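Long-range contacts in esterase (Thermotoga maritima, PDB 3DOH), which probably hydrolyses carboxylic esters, joining an alpha/beta-hydrolase domain to an N-terminal immunoglobulin-like domain: residues Arg56-Val61 against Leu83-Glu88; Val9-Lys14 against Cys23-Glu28; Phe43-Lys48 against Leu108-Ser113. One frame throughout, in Å; residues are numbered along the deposited sequence.

From the N terminus, contact 2 closes first: strand 8-16 turns back on strand 19-29 as a hairpin, with eight residues between V9-K14 and C23-E28. The chain then opens contact 3 with F43-K48 and contact 1 with R56-V61. L83-E88 closes contact 1 and, last, L108-S113 closes contact 3, so contact 1 lies wholly within the span of contact 3 and none cross. All three belong to the immunoglobulin-like domain. Strand 80-85 joins contact 1 to contact 2 by pairing with strand 19-29, and strand 53-64 joins it to contact 3 by pairing with strand 43-48. Contacts 2 and 3 also meet through side chains, L11 on Y110 and V25 on V112.

Contact 1 (Arg56-Val61 against Leu83-Glu88); sequences RTITKV and LELSTE
R56 reaches across to L85 and S86 where strand 80-85 ends beside strand 53-64, its antiparallel neighbour in the immunoglobulin-like domain. Its NH2 donates to S86 O (2.7 Å) from well above the carbonyl plane, and L85 lies over one guanidinium face, with L85 CB 3.3 Å from R56 NH2. Bends at chi2 (-57°) and chi3 (-54°) fold the arginine chain back, and the bent side chain crosses that of L85 at about a right angle.

Beyond this corner the backbones are laced together: S86 N bonds to T57 O, T59 N to E84 O, and E84 N to K60 O. On one face I58 lies alongside L85 (I58 CG1 to L85 CD2, 3.7 Å), and V61 CG2 meets L83 CD2 at 3.7 Å; V45 and V25 carry this apolar layer further. K60 and E84 take the other face, where the carboxylate of E84 makes a long, weak ion pair with K348 of a second subunit.

The outer shell fixes the arginine. D89 forms a salt bridge with NE, while V22 O and Y110 OH accept from NH1. With every guanidinium nitrogen bonded and D89 countering the charge, this buried R56 is likely to stay protonated and to polarise the S86 carbonyl.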
# COMPACT_ATOMS: atom_id res chain seq x y z
N ARG A 56 19.13 14.03 -1.31
CA ARG A 56 18.07 14.94 -0.92
C ARG A 56 17.09 14.85 -2.05
O ARG A 56 17.49 14.76 -3.23
CB ARG A 56 18.60 16.37 -0.75
CG ARG A 56 19.45 16.56 0.51
CD ARG A 56 18.68 16.17 1.77
NE ARG A 56 17.41 16.89 1.84
CZ ARG A 56 17.26 18.14 2.27
NH1 ARG A 56 18.32 18.85 2.69
NH2 ARG A 56 16.04 18.70 2.29
N THR A 57 15.81 14.83 -1.72
CA THR A 57 14.85 14.75 -2.78
C THR A 57 14.43 16.13 -3.28
O THR A 57 13.87 16.92 -2.51
CB THR A 57 13.65 13.84 -2.49
OG1 THR A 57 12.47 14.55 -2.83
CG2 THR A 57 13.57 13.30 -1.07
N ILE A 58 14.75 16.40 -4.56
CA ILE A 58 14.43 17.68 -5.23
C ILE A 58 12.94 17.76 -5.59
O ILE A 58 12.47 17.02 -6.43
CB ILE A 58 15.31 17.90 -6.50
CG1 ILE A 58 16.80 17.83 -6.13
CG2 ILE A 58 15.07 19.25 -7.07
CD1 ILE A 58 17.72 17.27 -7.23
N THR A 59 12.18 18.65 -4.97
CA THR A 59 10.73 18.64 -5.19
C THR A 59 10.21 19.57 -6.32
O THR A 59 9.19 19.27 -6.94
CB THR A 59 9.96 18.93 -3.88
OG1 THR A 59 10.51 20.11 -3.27
CG2 THR A 59 10.11 17.80 -2.92
N LYS A 60 10.88 20.71 -6.54
CA LYS A 60 10.60 21.57 -7.71
C LYS A 60 11.92 22.19 -8.20
O LYS A 60 12.79 22.45 -7.39
CB LYS A 60 9.59 22.70 -7.40
CG LYS A 60 8.54 22.48 -6.26
CD LYS A 60 7.29 21.62 -6.64
CE LYS A 60 5.99 22.14 -5.97
NZ LYS A 60 6.19 22.83 -4.61
N VAL A 61 12.06 22.43 -9.51
CA VAL A 61 13.14 23.30 -10.06
C VAL A 61 12.57 24.58 -10.69
O VAL A 61 11.54 24.53 -11.35
CB VAL A 61 14.01 22.62 -11.15
CG1 VAL A 61 15.19 23.53 -11.51
CG2 VAL A 61 14.54 21.31 -10.68
N LEU A 83 16.88 24.69 -6.77
CA LEU A 83 16.46 23.32 -6.59
C LEU A 83 15.89 23.27 -5.19
O LEU A 83 16.64 23.39 -4.23
CB LEU A 83 17.68 22.40 -6.62
CG LEU A 83 18.59 22.40 -7.86
CD1 LEU A 83 19.69 21.43 -7.62
CD2 LEU A 83 17.80 22.05 -9.12
N GLU A 84 14.59 23.10 -5.06
CA GLU A 84 14.01 23.02 -3.74
C GLU A 84 14.08 21.58 -3.23
O GLU A 84 13.97 20.63 -3.98
CB GLU A 84 12.60 23.62 -3.79
CG GLU A 84 11.50 22.77 -3.19
CD GLU A 84 10.47 23.58 -2.44
OE1 GLU A 84 10.23 24.77 -2.82
OE2 GLU A 84 9.92 23.03 -1.45
N LEU A 85 14.28 21.41 -1.93
CA LEU A 85 14.47 20.07 -1.35
C LEU A 85 13.41 19.68 -0.30
O LEU A 85 12.96 20.51 0.47
CB LEU A 85 15.88 19.97 -0.74
CG LEU A 85 17.01 20.52 -1.62
CD1 LEU A 85 18.26 20.57 -0.78
CD2 LEU A 85 17.23 19.70 -2.91
N SER A 86 13.02 18.41 -0.28
CA SER A 86 12.02 17.99 0.68
C SER A 86 12.51 18.25 2.06
O SER A 86 13.55 17.78 2.45
CB SER A 86 11.65 16.49 0.59
OG SER A 86 10.61 16.19 1.55
N THR A 87 11.73 18.99 2.81
CA THR A 87 12.05 19.20 4.21
C THR A 87 11.80 17.96 5.06
O THR A 87 12.05 17.99 6.22
CB THR A 87 11.35 20.45 4.78
OG1 THR A 87 10.65 20.09 5.98
CG2 THR A 87 10.31 21.00 3.79
N GLU A 88 11.32 16.88 4.47
CA GLU A 88 10.98 15.68 5.21
C GLU A 88 12.06 14.64 5.03
O GLU A 88 11.97 13.54 5.57
CB GLU A 88 9.65 15.09 4.72
CG GLU A 88 8.40 15.76 5.28
CD GLU A 88 8.07 17.09 4.57
OE1 GLU A 88 8.64 17.35 3.47
OE2 GLU A 88 7.23 17.88 5.11

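Contact 2 (Val9-Lys14 against Cys23-Glu28); sequences VTLITK and CAVVIE
I12 faces both C23 and A24, a classic beta bulge in the hairpin that begins the immunoglobulin-like domain. I12 O takes two backbone donors, C23 N at 2.7 Å and A24 N at 3.1 Å, the first in the carbonyl plane and the second tilted 24° from it. From the bulge onward the register is regular: I12 N bonds to A24 O, and T10 and V26 bind each other through both backbone pairs.

Packing is closest around I12. Its CB rests on A24 CB (3.8 Å), and its CG1, set beside the backbone N by a chi1 of -42°, reaches obliquely across to V26 CG2 at 3.8 Å. L69 covers I12 and A24 from a loop. On the reverse face L11 and V25 lie side by side, with L11 CD1 3.9 Å from V25 CG2, and both look into the interior of the domain, where Y110 and V112 meet them. V9 and I27 extend this buried face, though with a wider gap between their side chains.

The looser, partly exposed places are K14 and T10. K14 touches the other strand through its CB alone, near C23 SG; its amine leads away from both strands to a bound sulfate, probably from the crystallisation liquor. At T10, on the same face as I12 and V26, the hydroxyl does not bind the neighbouring strand directly: a water 2.6 Å from T10 OG1 spans the gap and donates to V26 O.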
# COMPACT_ATOMS: atom_id res chain seq x y z
N VAL A 9 27.45 27.39 -6.22
CA VAL A 9 26.41 26.51 -5.73
C VAL A 9 26.22 26.79 -4.24
O VAL A 9 27.13 26.64 -3.44
CB VAL A 9 26.72 25.05 -6.02
CG1 VAL A 9 27.41 24.95 -7.37
CG2 VAL A 9 27.63 24.53 -4.99
N THR A 10 25.05 27.29 -3.91
CA THR A 10 24.82 27.86 -2.62
C THR A 10 23.73 27.05 -1.93
O THR A 10 22.65 26.83 -2.47
CB THR A 10 24.35 29.29 -2.75
OG1 THR A 10 25.22 30.01 -3.64
CG2 THR A 10 24.35 29.96 -1.41
N LEU A 11 24.07 26.57 -0.75
CA LEU A 11 23.16 25.87 0.12
C LEU A 11 22.23 26.84 0.80
O LEU A 11 22.68 27.73 1.51
CB LEU A 11 24.01 25.17 1.17
CG LEU A 11 24.44 23.74 0.86
CD1 LEU A 11 24.57 23.52 -0.63
CD2 LEU A 11 25.69 23.34 1.65
N ILE A 12 20.93 26.70 0.60
CA ILE A 12 19.98 27.55 1.32
C ILE A 12 19.46 26.79 2.55
O ILE A 12 18.89 25.67 2.42
CB ILE A 12 18.80 28.01 0.43
CG1 ILE A 12 19.26 28.41 -0.98
CG2 ILE A 12 18.00 29.13 1.12
CD1 ILE A 12 20.15 29.67 -1.00
N THR A 13 19.69 27.37 3.74
CA THR A 13 19.15 26.86 4.99
C THR A 13 18.11 27.81 5.49
O THR A 13 18.15 29.01 5.19
CB THR A 13 20.20 26.66 6.15
OG1 THR A 13 20.77 27.92 6.57
CG2 THR A 13 21.32 25.69 5.76
N LYS A 14 17.19 27.27 6.29
CA LYS A 14 16.10 28.04 6.81
C LYS A 14 15.76 27.41 8.16
O LYS A 14 15.90 26.17 8.33
CB LYS A 14 14.95 27.91 5.83
CG LYS A 14 13.74 28.73 6.13
CD LYS A 14 12.54 28.02 5.59
CE LYS A 14 11.44 28.98 5.22
NZ LYS A 14 11.76 29.65 3.93
N CYS A 23 17.08 23.66 2.78
CA CYS A 23 15.82 23.58 2.06
C CYS A 23 16.00 23.83 0.57
O CYS A 23 15.17 23.44 -0.24
CB CYS A 23 14.80 24.57 2.64
SG CYS A 23 15.27 26.28 2.41
N ALA A 24 17.09 24.48 0.18
CA ALA A 24 17.29 24.63 -1.25
C ALA A 24 18.76 24.69 -1.62
O ALA A 24 19.62 24.90 -0.77
CB ALA A 24 16.54 25.82 -1.77
N VAL A 25 19.04 24.43 -2.88
CA VAL A 25 20.35 24.60 -3.43
C VAL A 25 20.15 25.52 -4.62
O VAL A 25 19.30 25.26 -5.48
CB VAL A 25 20.93 23.23 -3.86
CG1 VAL A 25 22.02 23.41 -4.86
CG2 VAL A 25 21.44 22.46 -2.65
N VAL A 26 20.91 26.61 -4.64
CA VAL A 26 20.88 27.57 -5.75
C VAL A 26 22.19 27.57 -6.55
O VAL A 26 23.28 27.78 -6.00
CB VAL A 26 20.60 29.01 -5.25
CG1 VAL A 26 20.80 30.01 -6.34
CG2 VAL A 26 19.18 29.13 -4.70
N ILE A 27 22.07 27.36 -7.85
CA ILE A 27 23.25 27.33 -8.72
C ILE A 27 23.27 28.61 -9.55
O ILE A 27 22.27 28.94 -10.17
CB ILE A 27 23.23 26.11 -9.68
CG1 ILE A 27 22.93 24.80 -8.90
CG2 ILE A 27 24.52 26.10 -10.54
CD1 ILE A 27 22.37 23.65 -9.70
N GLU A 28 24.38 29.34 -9.52
CA GLU A 28 24.54 30.53 -10.38
C GLU A 28 25.28 30.11 -11.63
O GLU A 28 26.49 29.81 -11.59
CB GLU A 28 25.28 31.69 -9.68
CG GLU A 28 25.46 32.91 -10.61
CD GLU A 28 25.91 34.21 -9.90
OE1 GLU A 28 26.82 34.21 -9.04
OE2 GLU A 28 25.35 35.27 -10.25
O HOH W 1 24.51 30.05 -6.11

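Contact 3 (Phe43-Lys48 against Leu108-Ser113); sequences FSVKVK and LDYIVS
Y110 stands over V47 in a long-range antiparallel pairing of the immunoglobulin-like domain, with strand 43-48 flanked by strand 110-114 on one side and strand 53-64 on the other. The backbone provides five hydrogen bonds. S44 and S113 exchange two, K46 and I111 two more, and K48 N closes the row on D109 O (2.7 Å). CA-H...O contacts fill the steps between, among them Y110 CA to K46 O at 3.2 Å.

The apolar contacts gather on the face of V45, V47, Y110 and V112, which looks into the domain. V47 makes a CH-pi contact from over the phenol ring, its CB 4.3 Å from the ring centroid of Y110 and 23° off the normal. A chi1 of -88° leans the tyrosine back over its neighbours on the other strand, which also brings V45 CG1 to the ring edge, 3.9 Å from Y110 CD2. With Y110 replaced by an alanine, V47 and V45 would probably lose their aromatic cover and R56 NH1 its bond to the tyrosine hydroxyl.

Polar side chains lie mostly on the other face and look elsewhere for partners. K46 NZ bonds to S55 OG, with a weak bond to D41 O of a third subunit, and S113 OG meets T130 OG1. K48 and D109 touch through their CB atoms, 3.9 Å apart, while their charged ends stay apart. The S44 hydroxyl is linked to the other strand through solvent: a water 3.0 Å from S44 OG donates to I111 O, the carbonyl that already accepts from K46 N.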
# COMPACT_ATOMS: atom_id res chain seq x y z
N PHE A 43 18.80 17.00 -12.19
CA PHE A 43 19.78 17.38 -11.21
C PHE A 43 19.86 16.33 -10.12
O PHE A 43 19.00 15.47 -10.02
CB PHE A 43 19.36 18.70 -10.60
CG PHE A 43 19.31 19.83 -11.58
CD1 PHE A 43 20.39 20.69 -11.71
CD2 PHE A 43 18.16 20.06 -12.33
CE1 PHE A 43 20.35 21.76 -12.59
CE2 PHE A 43 18.11 21.12 -13.22
CZ PHE A 43 19.20 21.98 -13.35
N SER A 44 20.87 16.43 -9.29
CA SER A 44 21.00 15.55 -8.15
C SER A 44 21.52 16.35 -6.97
O SER A 44 22.35 17.26 -7.15
CB SER A 44 22.01 14.49 -8.48
OG SER A 44 22.10 13.60 -7.41
N VAL A 45 21.06 16.05 -5.77
CA VAL A 45 21.61 16.73 -4.61
C VAL A 45 21.93 15.71 -3.51
O VAL A 45 21.13 14.84 -3.25
CB VAL A 45 20.64 17.83 -4.12
CG1 VAL A 45 21.12 18.46 -2.83
CG2 VAL A 45 20.49 18.92 -5.18
N LYS A 46 23.10 15.78 -2.88
CA LYS A 46 23.46 14.75 -1.85
C LYS A 46 24.15 15.36 -0.66
O LYS A 46 24.82 16.34 -0.83
CB LYS A 46 24.34 13.64 -2.44
CG LYS A 46 23.56 12.64 -3.25
CD LYS A 46 24.45 11.74 -4.09
CE LYS A 46 23.60 10.80 -4.98
NZ LYS A 46 22.53 10.03 -4.22
N VAL A 47 23.91 14.81 0.52
CA VAL A 47 24.65 15.21 1.71
C VAL A 47 25.66 14.13 2.02
O VAL A 47 25.48 12.97 1.66
CB VAL A 47 23.71 15.39 2.92
CG1 VAL A 47 23.88 16.78 3.51
CG2 VAL A 47 22.27 15.15 2.51
N LYS A 48 26.74 14.51 2.70
CA LYS A 48 27.56 13.52 3.38
C LYS A 48 27.03 13.27 4.78
O LYS A 48 26.62 14.20 5.49
CB LYS A 48 29.03 13.92 3.40
CG LYS A 48 29.97 12.75 3.03
CD LYS A 48 31.29 12.76 3.84
CE LYS A 48 32.45 13.48 3.13
NZ LYS A 48 33.36 12.53 2.45
N LEU A 108 28.62 21.57 7.01
CA LEU A 108 27.75 21.10 5.91
C LEU A 108 28.53 20.66 4.70
O LEU A 108 29.43 21.35 4.27
CB LEU A 108 26.72 22.17 5.50
CG LEU A 108 25.60 22.36 6.52
CD1 LEU A 108 24.67 23.51 6.11
CD2 LEU A 108 24.86 21.02 6.66
N ASP A 109 28.09 19.55 4.12
CA ASP A 109 28.84 18.85 3.14
C ASP A 109 28.02 18.20 1.99
O ASP A 109 27.45 17.10 2.11
CB ASP A 109 29.60 17.79 3.87
CG ASP A 109 31.01 17.72 3.44
OD1 ASP A 109 31.23 17.67 2.21
OD2 ASP A 109 31.90 17.74 4.33
N TYR A 110 28.01 18.88 0.84
CA TYR A 110 27.09 18.57 -0.21
C TYR A 110 27.78 18.45 -1.52
O TYR A 110 28.76 19.14 -1.80
CB TYR A 110 26.08 19.69 -0.34
CG TYR A 110 24.88 19.52 0.54
CD1 TYR A 110 25.00 19.50 1.94
CD2 TYR A 110 23.61 19.42 -0.02
CE1 TYR A 110 23.87 19.38 2.75
CE2 TYR A 110 22.48 19.29 0.78
CZ TYR A 110 22.61 19.28 2.15
OH TYR A 110 21.49 19.13 2.92
N ILE A 111 27.24 17.58 -2.35
CA ILE A 111 27.62 17.58 -3.73
C ILE A 111 26.36 17.61 -4.56
O ILE A 111 25.35 17.00 -4.18
CB ILE A 111 28.60 16.43 -4.05
CG1 ILE A 111 28.86 16.30 -5.54
CG2 ILE A 111 28.14 15.13 -3.45
CD1 ILE A 111 30.08 15.36 -5.76
N VAL A 112 26.44 18.37 -5.65
CA VAL A 112 25.33 18.69 -6.47
C VAL A 112 25.69 18.38 -7.90
O VAL A 112 26.84 18.59 -8.31
CB VAL A 112 25.05 20.19 -6.40
CG1 VAL A 112 23.90 20.61 -7.35
CG2 VAL A 112 24.74 20.58 -5.00
N SER A 113 24.70 17.91 -8.66
CA SER A 113 24.90 17.71 -10.08
C SER A 113 23.79 18.16 -11.00
O SER A 113 22.61 17.94 -10.76
CB SER A 113 25.13 16.25 -10.36
OG SER A 113 26.49 15.99 -10.21
O HOH W 2 24.47 14.71 -5.95